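PDB 5EDX: CD8 alpha antigen from Sus scrofa, which probably acts as a T-cell co-receptor, pairing into a homodimer whose immunoglobulin V-type domains engage MHC class I molecules. Local coordinates for residues Thr31-Pro40 with Glu87-Phe96. Residues are numbered along the deposited sequence; the frame is centred on the assembly and turned at random.
Sequences TSCSWLYQKP and EDQGYYFCSF
Strands 33-38 and 90-96 run antiparallel, the N-to-C directions of the two segments at 147°, and the hydrogen-bonded pairs Ser34-Ser95, Leu36-Phe93 and Gln38-Tyr91 join them as the C and F strands of an immunoglobulin V-set domain. Trp35, Tyr37, Tyr92 and Cys94 face the interior of the sandwich. There Cys94 SG, disulfide-bonded to Cys22 on strand 18-24 of the other sheet, sits 3.3 Å from the centroid of the Trp35 six-membered ring, almost along its normal; the disulfide packs on the core tryptophan, as in immunoglobulin domains generally. On the opposite side of the sheet, Phe93 CG lies between its backbone N and carbonyl carbon (chi1 58°), which swings the ring across to the neighbouring strand; Leu36 CB rests over its face in a CH-pi contact, 3.9 Å from the centroid. Leu36 and Phe93 also meet Phe104 and Pro46 of the second subunit, respectively, so this face contributes to the dimer interface. Tyr37 CD1 of strand 33-38 lies over the Tyr92 ring of strand 90-96, 3.4 Å from Tyr92 CZ. Tyr92 OH donates to a lone pair of Asp88 O (2.6 Å), the tyrosine corner of immunoglobulin domains. Separately, Tyr37 OH donates to Gln89 O at 2.7 Å, tilted 33° from that carbonyl plane.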
loop_
_atom_site.group_PDB
_atom_site.type_symbol
_atom_site.label_atom_id
_atom_site.label_comp_id
_atom_site.label_asym_id
_atom_site.label_seq_id
_atom_site.Cartn_x
_atom_site.Cartn_y
_atom_site.Cartn_z
ATOM N N THR A 31 12.610 -13.869 4.824
ATOM C CA THR A 31 12.264 -12.453 4.716
ATOM C C THR A 31 12.122 -12.013 3.263
ATOM O O THR A 31 12.983 -12.279 2.429
ATOM C CB THR A 31 13.304 -11.565 5.430
ATOM O OG1 THR A 31 13.308 -11.886 6.827
ATOM C CG2 THR A 31 12.972 -10.089 5.264
ATOM N N SER A 32 11.024 -11.335 2.967
ATOM C CA SER A 32 10.778 -10.862 1.619
ATOM C C SER A 32 10.342 -9.421 1.707
ATOM O O SER A 32 9.980 -8.936 2.777
ATOM C CB SER A 32 9.685 -11.699 0.958
ATOM O OG SER A 32 8.437 -11.480 1.599
ATOM N N CYS A 33 10.375 -8.732 0.576
ATOM C CA CYS A 33 10.003 -7.336 0.545
ATOM C C CYS A 33 9.473 -6.982 -0.839
ATOM O O CYS A 33 9.993 -7.453 -1.848
ATOM C CB CYS A 33 11.223 -6.481 0.876
ATOM S SG CYS A 33 10.853 -4.763 1.242
ATOM N N SER A 34 8.422 -6.172 -0.884
ATOM C CA SER A 34 7.886 -5.704 -2.153
ATOM C C SER A 34 8.116 -4.210 -2.274
ATOM O O SER A 34 7.862 -3.466 -1.334
ATOM C CB SER A 34 6.390 -5.995 -2.241
ATOM O OG SER A 34 6.152 -7.388 -2.267
ATOM N N TRP A 35 8.606 -3.776 -3.426
ATOM C CA TRP A 35 8.723 -2.351 -3.706
ATOM C C TRP A 35 7.415 -1.837 -4.301
ATOM O O TRP A 35 6.889 -2.417 -5.246
ATOM C CB TRP A 35 9.877 -2.086 -4.674
ATOM C CG TRP A 35 11.227 -2.094 -4.027
ATOM C CD1 TRP A 35 12.157 -3.094 -4.076
ATOM C CD2 TRP A 35 11.794 -1.054 -3.226
ATOM N NE1 TRP A 35 13.275 -2.735 -3.355
ATOM C CE2 TRP A 35 13.078 -1.484 -2.827
ATOM C CE3 TRP A 35 11.346 0.205 -2.811
ATOM C CZ2 TRP A 35 13.911 -0.700 -2.036
ATOM C CZ3 TRP A 35 12.174 0.983 -2.030
ATOM C CH2 TRP A 35 13.443 0.527 -1.645
ATOM N N LEU A 36 6.909 -0.750 -3.729
ATOM C CA LEU A 36 5.684 -0.102 -4.180
ATOM C C LEU A 36 5.986 1.344 -4.546
ATOM O O LEU A 36 6.982 1.915 -4.113
ATOM C CB LEU A 36 4.623 -0.133 -3.080
ATOM C CG LEU A 36 4.291 -1.509 -2.501
ATOM C CD1 LEU A 36 3.275 -1.368 -1.365
ATOM C CD2 LEU A 36 3.764 -2.439 -3.592
ATOM N N TYR A 37 5.109 1.928 -5.346
ATOM C CA TYR A 37 5.276 3.302 -5.802
ATOM C C TYR A 37 3.935 4.017 -5.732
ATOM O O TYR A 37 2.895 3.418 -6.002
ATOM C CB TYR A 37 5.801 3.293 -7.236
ATOM C CG TYR A 37 5.686 4.607 -7.979
ATOM C CD1 TYR A 37 6.582 5.646 -7.752
ATOM C CD2 TYR A 37 4.701 4.788 -8.942
ATOM C CE1 TYR A 37 6.477 6.859 -8.464
ATOM C CE2 TYR A 37 4.589 5.975 -9.648
ATOM C CZ TYR A 37 5.479 7.005 -9.409
ATOM O OH TYR A 37 5.355 8.180 -10.123
ATOM N N GLN A 38 3.949 5.287 -5.344
ATOM C CA GLN A 38 2.737 6.091 -5.462
ATOM C C GLN A 38 3.041 7.372 -6.220
ATOM O O GLN A 38 4.062 8.011 -5.983
ATOM C CB GLN A 38 2.121 6.410 -4.100
ATOM C CG GLN A 38 0.746 7.071 -4.230
ATOM C CD GLN A 38 0.136 7.469 -2.898
ATOM O OE1 GLN A 38 0.820 8.001 -2.028
ATOM N NE2 GLN A 38 -1.165 7.233 -2.745
ATOM N N LYS A 39 2.148 7.733 -7.136
ATOM C CA LYS A 39 2.324 8.924 -7.962
ATOM C C LYS A 39 2.179 10.211 -7.159
ATOM O O LYS A 39 1.511 10.237 -6.126
ATOM C CB LYS A 39 1.290 8.921 -9.093
ATOM C CG LYS A 39 1.507 7.826 -10.121
ATOM C CD LYS A 39 0.384 7.778 -11.150
ATOM C CE LYS A 39 -0.887 7.201 -10.542
ATOM N NZ LYS A 39 -1.926 6.921 -11.566
ATOM N N PRO A 40 2.807 11.292 -7.642
ATOM C CA PRO A 40 2.608 12.631 -7.081
ATOM C C PRO A 40 1.235 13.125 -7.513
ATOM O O PRO A 40 0.574 12.437 -8.289
ATOM C CB PRO A 40 3.684 13.479 -7.781
ATOM C CG PRO A 40 4.494 12.537 -8.625
ATOM C CD PRO A 40 3.669 11.307 -8.832
ATOM N N GLU A 87 8.456 10.996 -15.295
ATOM C CA GLU A 87 7.363 10.235 -14.714
ATOM C C GLU A 87 7.817 9.267 -13.606
ATOM O O GLU A 87 6.986 8.605 -12.994
ATOM C CB GLU A 87 6.594 9.483 -15.806
ATOM C CG GLU A 87 7.402 8.430 -16.555
ATOM C CD GLU A 87 8.137 8.987 -17.765
ATOM O OE1 GLU A 87 8.315 10.223 -17.862
ATOM O OE2 GLU A 87 8.543 8.177 -18.625
ATOM N N ASP A 88 9.125 9.188 -13.356
ATOM C CA ASP A 88 9.641 8.408 -12.222
ATOM C C ASP A 88 9.531 9.188 -10.908
ATOM O O ASP A 88 9.757 8.638 -9.831
ATOM C CB ASP A 88 11.103 7.990 -12.440
ATOM C CG ASP A 88 11.254 6.848 -13.434
ATOM O OD1 ASP A 88 12.317 6.772 -14.090
ATOM O OD2 ASP A 88 10.324 6.028 -13.557
ATOM N N GLN A 89 9.201 10.474 -10.986
ATOM C CA GLN A 89 9.008 11.243 -9.763
ATOM C C GLN A 89 7.861 10.685 -8.930
ATOM O O GLN A 89 6.824 10.298 -9.464
ATOM C CB GLN A 89 8.711 12.698 -10.087
ATOM C CG GLN A 89 9.840 13.426 -10.759
ATOM C CD GLN A 89 9.419 14.820 -11.152
ATOM O OE1 GLN A 89 8.779 15.019 -12.186
ATOM N NE2 GLN A 89 9.747 15.791 -10.317
ATOM N N GLY A 90 8.036 10.670 -7.615
ATOM C CA GLY A 90 6.989 10.183 -6.739
ATOM C C GLY A 90 7.522 9.555 -5.469
ATOM O O GLY A 90 8.618 9.878 -5.008
ATOM N N TYR A 91 6.738 8.641 -4.910
ATOM C CA TYR A 91 7.020 8.065 -3.601
ATOM C C TYR A 91 7.275 6.574 -3.716
ATOM O O TYR A 91 6.455 5.835 -4.258
ATOM C CB TYR A 91 5.830 8.313 -2.679
ATOM C CG TYR A 91 5.434 9.762 -2.648
ATOM C CD1 TYR A 91 6.194 10.685 -1.951
ATOM C CD2 TYR A 91 4.310 10.214 -3.337
ATOM C CE1 TYR A 91 5.848 12.023 -1.928
ATOM C CE2 TYR A 91 3.954 11.561 -3.313
ATOM C CZ TYR A 91 4.733 12.450 -2.605
ATOM O OH TYR A 91 4.405 13.790 -2.569
ATOM N N TYR A 92 8.422 6.136 -3.214
ATOM C CA TYR A 92 8.777 4.727 -3.260
ATOM C C TYR A 92 8.835 4.184 -1.842
ATOM O O TYR A 92 9.282 4.876 -0.926
ATOM C CB TYR A 92 10.122 4.546 -3.969
ATOM C CG TYR A 92 10.074 4.955 -5.427
ATOM C CD1 TYR A 92 10.195 6.291 -5.804
ATOM C CD2 TYR A 92 9.887 4.007 -6.421
ATOM C CE1 TYR A 92 10.133 6.667 -7.144
ATOM C CE2 TYR A 92 9.830 4.374 -7.766
ATOM C CZ TYR A 92 9.958 5.702 -8.116
ATOM O OH TYR A 92 9.903 6.059 -9.444
ATOM N N PHE A 93 8.378 2.949 -1.655
ATOM C CA PHE A 93 8.346 2.380 -0.312
ATOM C C PHE A 93 8.240 0.868 -0.353
ATOM O O PHE A 93 7.879 0.292 -1.377
ATOM C CB PHE A 93 7.228 3.014 0.543
ATOM C CG PHE A 93 5.836 2.869 -0.028
ATOM C CD1 PHE A 93 5.453 3.565 -1.171
ATOM C CD2 PHE A 93 4.890 2.081 0.617
ATOM C CE1 PHE A 93 4.160 3.446 -1.675
ATOM C CE2 PHE A 93 3.593 1.958 0.121
ATOM C CZ PHE A 93 3.229 2.645 -1.028
ATOM N N CYS A 94 8.587 0.234 0.763
ATOM C CA CYS A 94 8.649 -1.216 0.838
ATOM C C CYS A 94 7.484 -1.740 1.649
ATOM O O CYS A 94 6.975 -1.049 2.526
ATOM C CB CYS A 94 9.959 -1.651 1.491
ATOM S SG CYS A 94 11.409 -1.198 0.523
ATOM N N SER A 95 7.072 -2.947 1.362
ATOM C CA SER A 95 5.991 -3.589 2.078
ATOM C C SER A 95 6.341 -5.035 2.458
ATOM O O SER A 95 6.857 -5.745 1.671
ATOM C CB SER A 95 4.775 -3.597 1.197
ATOM O OG SER A 95 3.655 -3.845 1.906
ATOM N N PHE A 96 6.070 -5.399 3.701
ATOM C CA PHE A 96 6.527 -6.657 4.326
ATOM C C PHE A 96 5.317 -7.246 5.050
ATOM O O PHE A 96 4.547 -6.534 5.651
ATOM C CB PHE A 96 7.745 -6.430 5.258
ATOM C CG PHE A 96 8.110 -7.594 6.095
ATOM C CD1 PHE A 96 8.837 -8.654 5.554
ATOM C CD2 PHE A 96 7.739 -7.659 7.406
ATOM C CE1 PHE A 96 9.168 -9.739 6.326
ATOM C CE2 PHE A 96 8.051 -8.741 8.175
ATOM C CZ PHE A 96 8.767 -9.795 7.639
HETATM O O HOH W 1 6.415 -8.406 0.286
#